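Local coordinates for LPXTG family cell surface protein Fms2 (Enterococcus faecium DO, PDB 5FCE), which probably acts as a cell-wall-anchored adhesin of the enterococcal surface, this chain being its ligand-binding region with a flattened-barrel fold, at residues A[52-60]-A[73-84]; A[34-45]-A[87-97]. One frame throughout, in Å; residues are numbered along the deposited sequence.

Contact 1: A[52-60]-A[73-84]; sequences EKVIGEVYL and IMISAELSIDEI
Glu78 N donates to Ile55 O at 2.8 Å, the one direct hydrogen bond between 52-60 and 73-84. Apolar contacts surround this bond. CG2 of Ile55 meets Ile84 CD1 at 3.6 Å, and its CG1 touches Leu79 CD1 more loosely, the two side chains crossing at about a right angle. Ile75 CG2 presses on the backbone of the other strand, 3.4 Å from Gly56 C. Gly56 CA also makes a CA-H...O contact with Ser76 O at 3.6 Å. Val58 has CG1 between its backbone N and carbonyl carbon (chi1 66°). From there CG1 reaches Ile73 CG2 at 3.8 Å and also packs against Ile75 CG1.

Water fills in where the strands do not pair directly. One molecule accepts from Glu57 N at 2.9 Å and lies within bonding distance of Ser76 O and Glu78 OE2. A second links Glu57 O to Ser76 N. A third donates to both Glu57 OE2 and Glu78 OE2, which probably eases the repulsion between these carboxylates. The other oxygen of Glu57, OE1, is hydrogen-bonded to His38 NE2.

Further out, Ser80 OG caps the helix that starts at Ile81 by accepting from Glu83 N. Ile84, on that helix, also packs on Ile22 of strand 21-28. Ile55 and Gly56 both face Leu41 of the neighbouring strand 36-42, a classic beta bulge in that pairing. The axes of 56-60 and 73-76 come within 5.3 Å, with 126° between their N-to-C directions. The arrangement is a water-bridged junction between two sheets of the flattened barrel.

Contact 2: A[34-45]-A[87-97]; sequences ASDVHAVLTYGW and KDKVDLIVFYD
Tyr43 places CG between its backbone N and carbonyl carbon (chi1 58°), and Lys87 bends at chi2 (-54°). Together these turns lay the lysine chain over one face of the tyrosine ring. Lys87 CE sits 3.6 Å from the ring centroid of Tyr43, a CH-pi contact. NZ lies off-centre and adds a cation-pi interaction.

Strands 36-42 and 91-96 form an antiparallel pair at the middle of a four-stranded antiparallel sheet of the flattened barrel. His38 with Phe95, Val40 with Ile93 and Thr42 with Asp91 are its hydrogen-bonded pairs. On their face, His38, Trp45 and Phe95 form an aromatic cluster. The His38 and Phe95 rings are nearly parallel but slid apart. Trp45 CH2 meets Phe95 CZ obliquely at 3.6 Å, and Ile93 CD1 packs on Trp45 CE3. The opposite face carries Leu41, whose CD1 touches Val90 CG1 at 3.8 Å and Leu92 CD1.

At the far end the Asp97 carboxylate grips two consecutive amides from its syn side. OD1 accepts from Asp36 N at 2.8 Å, and OD2 from Ser35 N at 3.0 Å. Asp97 N returns a bond to Asp36 O.

How the contacts relate
The centres of the two contacts lie about 10 Å apart, both within the ligand-binding region. They meet along the seam between neighbouring strands 36-42 and 54-60. Here Gly56 O lies 2.8 Å from Leu41 N, a probable hydrogen bond. Along the chain the order is 34-45, 52-60, 73-84, 87-97, so both segments of contact 1 fall between those of contact 2. Contact 2 joins two strands inside the four-stranded sheet. Contact 1 links an edge strand of that sheet, 54-60, to strand 71-76 of the mixed sheet and to helix 81-85. Contact 2 thus builds the centre of one sheet, and contact 1 ties its edge to the other.

Contact 1: A[52-60]-A[73-84]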
loop_
_atom_site.group_PDB
_atom_site.type_symbol
_atom_site.label_atom_id
_atom_site.label_comp_id
_atom_site.label_asym_id
_atom_site.label_seq_id
_atom_site.Cartn_x
_atom_site.Cartn_y
_atom_site.Cartn_z
ATOM N N GLU A 52 -13.561 -1.654 2.402
ATOM C CA GLU A 52 -14.003 -3.006 2.071
ATOM C C GLU A 52 -12.821 -3.850 1.603
ATOM O O GLU A 52 -11.818 -3.313 1.111
ATOM C CB GLU A 52 -15.066 -2.968 0.966
ATOM C CG GLU A 52 -16.384 -2.297 1.354
ATOM C CD GLU A 52 -17.351 -2.192 0.184
ATOM O OE1 GLU A 52 -17.376 -3.124 -0.651
ATOM O OE2 GLU A 52 -18.090 -1.181 0.096
ATOM N N LYS A 53 -12.958 -5.167 1.761
ATOM C CA LYS A 53 -11.972 -6.139 1.302
ATOM C C LYS A 53 -10.545 -5.765 1.696
ATOM O O LYS A 53 -9.635 -5.762 0.862
ATOM C CB LYS A 53 -12.105 -6.358 -0.206
ATOM C CG LYS A 53 -13.394 -7.089 -0.595
ATOM C CD LYS A 53 -13.603 -7.033 -2.107
ATOM C CE LYS A 53 -14.943 -7.632 -2.522
ATOM N NZ LYS A 53 -15.224 -7.449 -3.989
ATOM N N VAL A 54 -10.369 -5.466 2.981
ATOM C CA VAL A 54 -9.093 -4.986 3.513
ATOM C C VAL A 54 -8.087 -6.111 3.740
ATOM O O VAL A 54 -8.352 -7.065 4.467
ATOM C CB VAL A 54 -9.321 -4.192 4.819
ATOM C CG1 VAL A 54 -8.001 -3.705 5.408
ATOM C CG2 VAL A 54 -10.241 -3.012 4.535
ATOM N N ILE A 55 -6.922 -5.983 3.118
ATOM C CA ILE A 55 -5.822 -6.908 3.337
ATOM C C ILE A 55 -5.017 -6.359 4.507
ATOM O O ILE A 55 -4.452 -7.105 5.315
ATOM C CB ILE A 55 -4.967 -7.004 2.059
ATOM C CG1 ILE A 55 -5.800 -7.609 0.921
ATOM C CG2 ILE A 55 -3.681 -7.821 2.282
ATOM C CD1 ILE A 55 -5.195 -7.351 -0.474
ATOM N N GLY A 56 -4.978 -5.033 4.606
ATOM C CA GLY A 56 -4.363 -4.391 5.751
ATOM C C GLY A 56 -4.345 -2.889 5.593
ATOM O O GLY A 56 -4.599 -2.374 4.501
ATOM N N GLU A 57 -4.042 -2.185 6.681
ATOM C CA GLU A 57 -4.055 -0.730 6.672
ATOM C C GLU A 57 -3.139 -0.148 7.742
ATOM O O GLU A 57 -2.811 -0.811 8.723
ATOM C CB GLU A 57 -5.483 -0.193 6.855
ATOM C CG GLU A 57 -6.100 -0.562 8.190
ATOM C CD GLU A 57 -7.556 -0.154 8.308
ATOM O OE1 GLU A 57 -7.960 0.861 7.690
ATOM O OE2 GLU A 57 -8.293 -0.853 9.042
ATOM N N VAL A 58 -2.754 1.111 7.561
ATOM C CA VAL A 58 -1.903 1.778 8.534
ATOM C C VAL A 58 -2.252 3.261 8.547
ATOM O O VAL A 58 -2.665 3.823 7.526
ATOM C CB VAL A 58 -0.393 1.551 8.235
ATOM C CG1 VAL A 58 0.017 2.214 6.925
ATOM C CG2 VAL A 58 0.471 2.049 9.384
ATOM N N TYR A 59 -2.117 3.873 9.718
ATOM C CA TYR A 59 -2.338 5.304 9.889
ATOM C C TYR A 59 -1.009 5.961 10.232
ATOM O O TYR A 59 -0.284 5.488 11.119
ATOM C CB TYR A 59 -3.356 5.558 11.005
ATOM C CG TYR A 59 -4.761 5.105 10.685
ATOM C CD1 TYR A 59 -5.639 5.935 9.999
ATOM C CD2 TYR A 59 -5.211 3.850 11.075
ATOM C CE1 TYR A 59 -6.927 5.524 9.710
ATOM C CE2 TYR A 59 -6.495 3.431 10.788
ATOM C CZ TYR A 59 -7.345 4.273 10.109
ATOM O OH TYR A 59 -8.627 3.860 9.822
ATOM N N LEU A 60 -0.680 7.034 9.522
ATOM C CA LEU A 60 0.613 7.685 9.671
ATOM C C LEU A 60 0.417 9.163 9.915
ATOM O O LEU A 60 -0.559 9.763 9.443
ATOM C CB LEU A 60 1.447 7.503 8.404
ATOM C CG LEU A 60 1.816 6.060 8.069
ATOM C CD1 LEU A 60 2.284 5.962 6.625
ATOM C CD2 LEU A 60 2.900 5.574 9.024
ATOM N N ILE A 73 6.051 2.030 3.202
ATOM C CA ILE A 73 4.855 1.827 4.003
ATOM C C ILE A 73 4.878 0.413 4.571
ATOM O O ILE A 73 5.207 -0.553 3.865
ATOM C CB ILE A 73 3.583 2.039 3.166
ATOM C CG1 ILE A 73 3.550 3.472 2.629
ATOM C CG2 ILE A 73 2.336 1.765 4.000
ATOM C CD1 ILE A 73 2.498 3.729 1.556
HETATM N N MSE A 74 4.549 0.294 5.852
HETATM C CA MSE A 74 4.503 -1.009 6.498
HETATM C C MSE A 74 3.090 -1.267 6.964
HETATM O O MSE A 74 2.505 -0.445 7.688
HETATM C CB MSE A 74 5.462 -1.047 7.680
HETATM C CG MSE A 74 6.898 -0.703 7.304
HETATM SE SE MSE A 74 8.053 -0.951 8.866
HETATM C CE MSE A 74 6.754 -1.811 10.065
ATOM N N ILE A 75 2.542 -2.406 6.548
ATOM C CA ILE A 75 1.155 -2.762 6.843
ATOM C C ILE A 75 1.024 -4.140 7.505
ATOM O O ILE A 75 1.585 -5.132 7.028
ATOM C CB ILE A 75 0.302 -2.691 5.555
ATOM C CG1 ILE A 75 0.042 -1.223 5.172
ATOM C CG2 ILE A 75 -1.017 -3.389 5.746
ATOM C CD1 ILE A 75 -0.637 -1.031 3.807
ATOM N N SER A 76 0.279 -4.214 8.607
ATOM C CA SER A 76 0.038 -5.510 9.244
ATOM C C SER A 76 -0.889 -6.346 8.356
ATOM O O SER A 76 -1.948 -5.875 7.963
ATOM C CB SER A 76 -0.575 -5.284 10.629
ATOM O OG SER A 76 -0.831 -6.499 11.291
ATOM N N ALA A 77 -0.499 -7.581 8.029
ATOM C CA ALA A 77 -1.287 -8.424 7.116
ATOM C C ALA A 77 -2.478 -9.102 7.796
ATOM O O ALA A 77 -2.298 -9.873 8.737
ATOM C CB ALA A 77 -0.386 -9.494 6.477
ATOM N N GLU A 78 -3.683 -8.863 7.285
ATOM C CA GLU A 78 -4.886 -9.466 7.861
ATOM C C GLU A 78 -5.385 -10.671 7.052
ATOM O O GLU A 78 -6.375 -11.315 7.424
ATOM C CB GLU A 78 -5.984 -8.398 8.003
ATOM C CG GLU A 78 -5.487 -7.134 8.716
ATOM C CD GLU A 78 -6.535 -6.028 8.823
ATOM O OE1 GLU A 78 -7.688 -6.222 8.364
ATOM O OE2 GLU A 78 -6.207 -4.955 9.399
ATOM N N LEU A 79 -4.695 -10.956 5.947
ATOM C CA LEU A 79 -4.934 -12.139 5.117
ATOM C C LEU A 79 -3.581 -12.784 4.850
ATOM O O LEU A 79 -2.566 -12.087 4.699
ATOM C CB LEU A 79 -5.575 -11.781 3.765
ATOM C CG LEU A 79 -7.071 -11.491 3.653
ATOM C CD1 LEU A 79 -7.460 -11.226 2.188
ATOM C CD2 LEU A 79 -7.878 -12.650 4.195
ATOM N N SER A 80 -3.566 -14.112 4.792
ATOM C CA SER A 80 -2.327 -14.854 4.564
ATOM C C SER A 80 -1.847 -14.596 3.151
ATOM O O SER A 80 -2.623 -14.165 2.305
ATOM C CB SER A 80 -2.571 -16.344 4.711
ATOM O OG SER A 80 -3.367 -16.804 3.633
ATOM N N ILE A 81 -0.578 -14.879 2.875
ATOM C CA ILE A 81 -0.062 -14.606 1.535
ATOM C C ILE A 81 -0.730 -15.517 0.497
ATOM O O ILE A 81 -1.009 -15.079 -0.616
ATOM C CB ILE A 81 1.479 -14.650 1.479
ATOM C CG1 ILE A 81 1.988 -14.256 0.079
ATOM C CG2 ILE A 81 2.000 -16.034 1.888
ATOM C CD1 ILE A 81 1.662 -12.798 -0.307
ATOM N N ASP A 82 -1.029 -16.766 0.867
ATOM C CA ASP A 82 -1.747 -17.652 -0.059
ATOM C C ASP A 82 -3.092 -17.055 -0.479
ATOM O O ASP A 82 -3.443 -17.045 -1.663
ATOM C CB ASP A 82 -1.956 -19.049 0.539
ATOM C CG ASP A 82 -0.692 -19.876 0.548
ATOM O OD1 ASP A 82 0.303 -19.444 -0.076
ATOM O OD2 ASP A 82 -0.698 -20.968 1.170
ATOM N N GLU A 83 -3.833 -16.532 0.493
ATOM C CA GLU A 83 -5.128 -15.931 0.213
ATOM C C GLU A 83 -4.998 -14.654 -0.611
ATOM O O GLU A 83 -5.831 -14.378 -1.476
ATOM C CB GLU A 83 -5.880 -15.662 1.519
ATOM C CG GLU A 83 -6.333 -16.940 2.208
ATOM C CD GLU A 83 -7.513 -17.584 1.506
ATOM O OE1 GLU A 83 -8.263 -16.852 0.828
ATOM O OE2 GLU A 83 -7.707 -18.811 1.653
ATOM N N ILE A 84 -3.949 -13.883 -0.344
ATOM C CA ILE A 84 -3.733 -12.639 -1.089
ATOM C C ILE A 84 -3.443 -12.974 -2.552
ATOM O O ILE A 84 -3.931 -12.307 -3.459
ATOM C CB ILE A 84 -2.562 -11.813 -0.515
ATOM C CG1 ILE A 84 -2.885 -11.287 0.885
ATOM C CG2 ILE A 84 -2.242 -10.599 -1.426
ATOM C CD1 ILE A 84 -1.678 -10.688 1.578
HETATM O O HOH W 1 -3.748 -3.904 8.999
HETATM O O HOH W 2 -0.746 -2.084 10.102
HETATM O O HOH W 3 -7.318 -2.761 10.474
#

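Contact 2: A[34-45]-A[87-97]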
loop_
_atom_site.group_PDB
_atom_site.type_symbol
_atom_site.label_atom_id
_atom_site.label_comp_id
_atom_site.label_asym_id
_atom_site.label_seq_id
_atom_site.Cartn_x
_atom_site.Cartn_y
_atom_site.Cartn_z
ATOM N N ALA A 34 2.159 15.666 4.156
ATOM C CA ALA A 34 0.793 15.441 4.631
ATOM C C ALA A 34 0.715 15.223 6.143
ATOM O O ALA A 34 1.449 14.419 6.719
ATOM C CB ALA A 34 0.151 14.277 3.887
ATOM N N SER A 35 -0.210 15.925 6.779
ATOM C CA SER A 35 -0.419 15.798 8.217
ATOM C C SER A 35 -0.931 14.420 8.632
ATOM O O SER A 35 -0.448 13.830 9.603
ATOM C CB SER A 35 -1.402 16.879 8.668
ATOM O OG SER A 35 -1.759 16.732 10.022
ATOM N N ASP A 36 -1.918 13.915 7.901
ATOM C CA ASP A 36 -2.533 12.642 8.258
ATOM C C ASP A 36 -2.709 11.759 7.037
ATOM O O ASP A 36 -3.322 12.156 6.047
ATOM C CB ASP A 36 -3.874 12.884 8.943
ATOM C CG ASP A 36 -3.724 13.679 10.202
ATOM O OD1 ASP A 36 -3.462 13.057 11.252
ATOM O OD2 ASP A 36 -3.829 14.924 10.123
ATOM N N VAL A 37 -2.150 10.559 7.111
ATOM C CA VAL A 37 -2.142 9.660 5.968
ATOM C C VAL A 37 -2.751 8.322 6.409
ATOM O O VAL A 37 -2.565 7.903 7.545
ATOM C CB VAL A 37 -0.706 9.489 5.425
ATOM C CG1 VAL A 37 -0.620 8.367 4.393
ATOM C CG2 VAL A 37 -0.214 10.801 4.811
ATOM N N HIS A 38 -3.520 7.693 5.529
ATOM C CA HIS A 38 -4.123 6.391 5.819
ATOM C C HIS A 38 -3.966 5.542 4.578
ATOM O O HIS A 38 -4.546 5.857 3.538
ATOM C CB HIS A 38 -5.609 6.572 6.126
ATOM C CG HIS A 38 -6.346 5.295 6.395
ATOM N ND1 HIS A 38 -7.715 5.193 6.265
ATOM C CD2 HIS A 38 -5.915 4.078 6.805
ATOM C CE1 HIS A 38 -8.096 3.969 6.585
ATOM N NE2 HIS A 38 -7.022 3.269 6.908
ATOM N N ALA A 39 -3.178 4.478 4.670
ATOM C CA ALA A 39 -2.928 3.636 3.505
ATOM C C ALA A 39 -3.665 2.316 3.672
ATOM O O ALA A 39 -3.580 1.683 4.725
ATOM C CB ALA A 39 -1.447 3.413 3.332
ATOM N N VAL A 40 -4.413 1.916 2.646
ATOM C CA VAL A 40 -5.246 0.719 2.739
ATOM C C VAL A 40 -4.925 -0.225 1.585
ATOM O O VAL A 40 -5.028 0.155 0.416
ATOM C CB VAL A 40 -6.760 1.060 2.733
ATOM C CG1 VAL A 40 -7.595 -0.217 2.770
ATOM C CG2 VAL A 40 -7.125 1.946 3.915
ATOM N N LEU A 41 -4.514 -1.449 1.912
ATOM C CA LEU A 41 -4.306 -2.475 0.894
ATOM C C LEU A 41 -5.620 -3.246 0.736
ATOM O O LEU A 41 -6.194 -3.716 1.721
ATOM C CB LEU A 41 -3.187 -3.407 1.341
ATOM C CG LEU A 41 -2.376 -4.210 0.335
ATOM C CD1 LEU A 41 -1.819 -3.320 -0.766
ATOM C CD2 LEU A 41 -1.249 -4.929 1.080
ATOM N N THR A 42 -6.116 -3.356 -0.491
ATOM C CA THR A 42 -7.447 -3.918 -0.699
ATOM C C THR A 42 -7.471 -4.873 -1.885
ATOM O O THR A 42 -6.634 -4.765 -2.788
ATOM C CB THR A 42 -8.489 -2.787 -0.897
ATOM O OG1 THR A 42 -9.781 -3.346 -1.142
ATOM C CG2 THR A 42 -8.094 -1.908 -2.063
ATOM N N TYR A 43 -8.398 -5.831 -1.875
ATOM C CA TYR A 43 -8.642 -6.612 -3.085
ATOM C C TYR A 43 -9.965 -6.264 -3.771
ATOM O O TYR A 43 -10.440 -6.994 -4.645
ATOM C CB TYR A 43 -8.495 -8.121 -2.848
ATOM C CG TYR A 43 -9.389 -8.715 -1.786
ATOM C CD1 TYR A 43 -9.038 -8.646 -0.445
ATOM C CD2 TYR A 43 -10.560 -9.386 -2.129
ATOM C CE1 TYR A 43 -9.843 -9.200 0.535
ATOM C CE2 TYR A 43 -11.371 -9.957 -1.161
ATOM C CZ TYR A 43 -11.005 -9.858 0.167
ATOM O OH TYR A 43 -11.799 -10.413 1.139
ATOM N N GLY A 44 -10.546 -5.135 -3.386
ATOM C CA GLY A 44 -11.765 -4.674 -4.030
ATOM C C GLY A 44 -12.449 -3.516 -3.328
ATOM O O GLY A 44 -13.429 -3.700 -2.603
ATOM N N TRP A 45 -11.946 -2.310 -3.548
ATOM C CA TRP A 45 -12.575 -1.128 -2.957
ATOM C C TRP A 45 -12.203 0.134 -3.737
ATOM O O TRP A 45 -11.055 0.296 -4.137
ATOM C CB TRP A 45 -12.161 -0.999 -1.485
ATOM C CG TRP A 45 -12.826 0.138 -0.751
ATOM C CD1 TRP A 45 -14.133 0.542 -0.861
ATOM C CD2 TRP A 45 -12.214 1.015 0.204
ATOM N NE1 TRP A 45 -14.363 1.621 -0.034
ATOM C CE2 TRP A 45 -13.204 1.923 0.637
ATOM C CE3 TRP A 45 -10.923 1.122 0.732
ATOM C CZ2 TRP A 45 -12.941 2.926 1.573
ATOM C CZ3 TRP A 45 -10.665 2.112 1.672
ATOM C CH2 TRP A 45 -11.669 3.000 2.080
ATOM N N LYS A 87 -6.367 -13.561 -5.040
ATOM C CA LYS A 87 -7.195 -12.441 -5.477
ATOM C C LYS A 87 -6.889 -12.007 -6.901
ATOM O O LYS A 87 -5.762 -12.170 -7.396
ATOM C CB LYS A 87 -7.053 -11.253 -4.521
ATOM C CG LYS A 87 -7.344 -11.604 -3.047
ATOM C CD LYS A 87 -8.716 -12.254 -2.885
ATOM C CE LYS A 87 -8.996 -12.659 -1.442
ATOM N NZ LYS A 87 -10.356 -13.275 -1.296
ATOM N N ASP A 88 -7.894 -11.451 -7.566
ATOM C CA ASP A 88 -7.732 -11.036 -8.953
ATOM C C ASP A 88 -6.936 -9.743 -9.121
ATOM O O ASP A 88 -6.288 -9.530 -10.152
ATOM C CB ASP A 88 -9.101 -10.916 -9.636
ATOM C CG ASP A 88 -9.864 -12.233 -9.654
ATOM O OD1 ASP A 88 -9.457 -13.150 -10.405
ATOM O OD2 ASP A 88 -10.873 -12.346 -8.922
ATOM N N LYS A 89 -6.985 -8.882 -8.109
ATOM C CA LYS A 89 -6.388 -7.554 -8.207
ATOM C C LYS A 89 -6.184 -6.955 -6.820
ATOM O O LYS A 89 -7.131 -6.880 -6.024
ATOM C CB LYS A 89 -7.309 -6.642 -9.002
ATOM C CG LYS A 89 -6.760 -5.251 -9.254
ATOM C CD LYS A 89 -7.812 -4.396 -9.932
ATOM C CE LYS A 89 -7.233 -3.081 -10.378
ATOM N NZ LYS A 89 -7.823 -1.953 -9.610
ATOM N N VAL A 90 -4.959 -6.529 -6.529
ATOM C CA VAL A 90 -4.668 -5.896 -5.247
ATOM C C VAL A 90 -4.324 -4.441 -5.513
ATOM O O VAL A 90 -3.460 -4.155 -6.342
ATOM C CB VAL A 90 -3.493 -6.585 -4.525
ATOM C CG1 VAL A 90 -3.126 -5.830 -3.248
ATOM C CG2 VAL A 90 -3.830 -8.034 -4.211
ATOM N N ASP A 91 -5.009 -3.526 -4.830
ATOM C CA ASP A 91 -4.724 -2.101 -4.971
ATOM C C ASP A 91 -4.261 -1.513 -3.645
ATOM O O ASP A 91 -4.602 -2.036 -2.573
ATOM C CB ASP A 91 -5.967 -1.321 -5.422
ATOM C CG ASP A 91 -6.458 -1.719 -6.803
ATOM O OD1 ASP A 91 -5.655 -2.192 -7.627
ATOM O OD2 ASP A 91 -7.669 -1.552 -7.068
ATOM N N LEU A 92 -3.493 -0.427 -3.727
ATOM C CA LEU A 92 -3.148 0.374 -2.552
ATOM C C LEU A 92 -3.816 1.735 -2.671
ATOM O O LEU A 92 -3.623 2.447 -3.656
ATOM C CB LEU A 92 -1.629 0.554 -2.438
ATOM C CG LEU A 92 -1.146 1.403 -1.259
ATOM C CD1 LEU A 92 -1.314 0.649 0.081
ATOM C CD2 LEU A 92 0.309 1.866 -1.475
ATOM N N ILE A 93 -4.617 2.083 -1.675
ATOM C CA ILE A 93 -5.281 3.377 -1.661
ATOM C C ILE A 93 -4.592 4.236 -0.605
ATOM O O ILE A 93 -4.442 3.818 0.547
ATOM C CB ILE A 93 -6.780 3.206 -1.337
ATOM C CG1 ILE A 93 -7.446 2.294 -2.375
ATOM C CG2 ILE A 93 -7.511 4.563 -1.317
ATOM C CD1 ILE A 93 -8.941 2.060 -2.102
ATOM N N VAL A 94 -4.135 5.417 -1.003
ATOM C CA VAL A 94 -3.473 6.316 -0.065
ATOM C C VAL A 94 -4.312 7.556 0.131
ATOM O O VAL A 94 -4.526 8.332 -0.813
ATOM C CB VAL A 94 -2.079 6.736 -0.535
ATOM C CG1 VAL A 94 -1.410 7.599 0.532
ATOM C CG2 VAL A 94 -1.234 5.507 -0.798
ATOM N N PHE A 95 -4.800 7.713 1.355
ATOM C CA PHE A 95 -5.527 8.915 1.749
ATOM C C PHE A 95 -4.538 9.872 2.387
ATOM O O PHE A 95 -3.703 9.452 3.194
ATOM C CB PHE A 95 -6.606 8.557 2.775
ATOM C CG PHE A 95 -7.644 7.601 2.264
ATOM C CD1 PHE A 95 -7.520 6.235 2.497
ATOM C CD2 PHE A 95 -8.752 8.064 1.569
ATOM C CE1 PHE A 95 -8.480 5.352 2.040
ATOM C CE2 PHE A 95 -9.714 7.185 1.103
ATOM C CZ PHE A 95 -9.579 5.824 1.341
ATOM N N TYR A 96 -4.639 11.153 2.052
ATOM C CA TYR A 96 -3.725 12.162 2.589
ATOM C C TYR A 96 -4.465 13.491 2.695
ATOM O O TYR A 96 -4.899 14.074 1.683
ATOM C CB TYR A 96 -2.442 12.287 1.731
ATOM C CG TYR A 96 -2.687 12.699 0.302
ATOM C CD1 TYR A 96 -3.154 11.781 -0.641
ATOM C CD2 TYR A 96 -2.457 14.014 -0.112
ATOM C CE1 TYR A 96 -3.397 12.168 -1.946
ATOM C CE2 TYR A 96 -2.693 14.403 -1.403
ATOM C CZ TYR A 96 -3.165 13.485 -2.318
ATOM O OH TYR A 96 -3.394 13.901 -3.611
ATOM N N ASP A 97 -4.639 13.938 3.932
ATOM C CA ASP A 97 -5.275 15.222 4.221
ATOM C C ASP A 97 -6.564 15.494 3.454
ATOM O O ASP A 97 -6.804 16.617 2.997
ATOM C CB ASP A 97 -4.272 16.361 4.025
ATOM C CG ASP A 97 -3.166 16.325 5.052
ATOM O OD1 ASP A 97 -3.285 15.524 6.004
ATOM O OD2 ASP A 97 -2.192 17.101 4.919
HETATM O O HOH W 4 -5.531 10.424 5.593
HETATM O O HOH W 5 -9.747 -8.829 -6.515
HETATM O O HOH W 6 -9.755 -2.632 -5.441
HETATM O O HOH W 7 -9.185 0.544 -6.426
#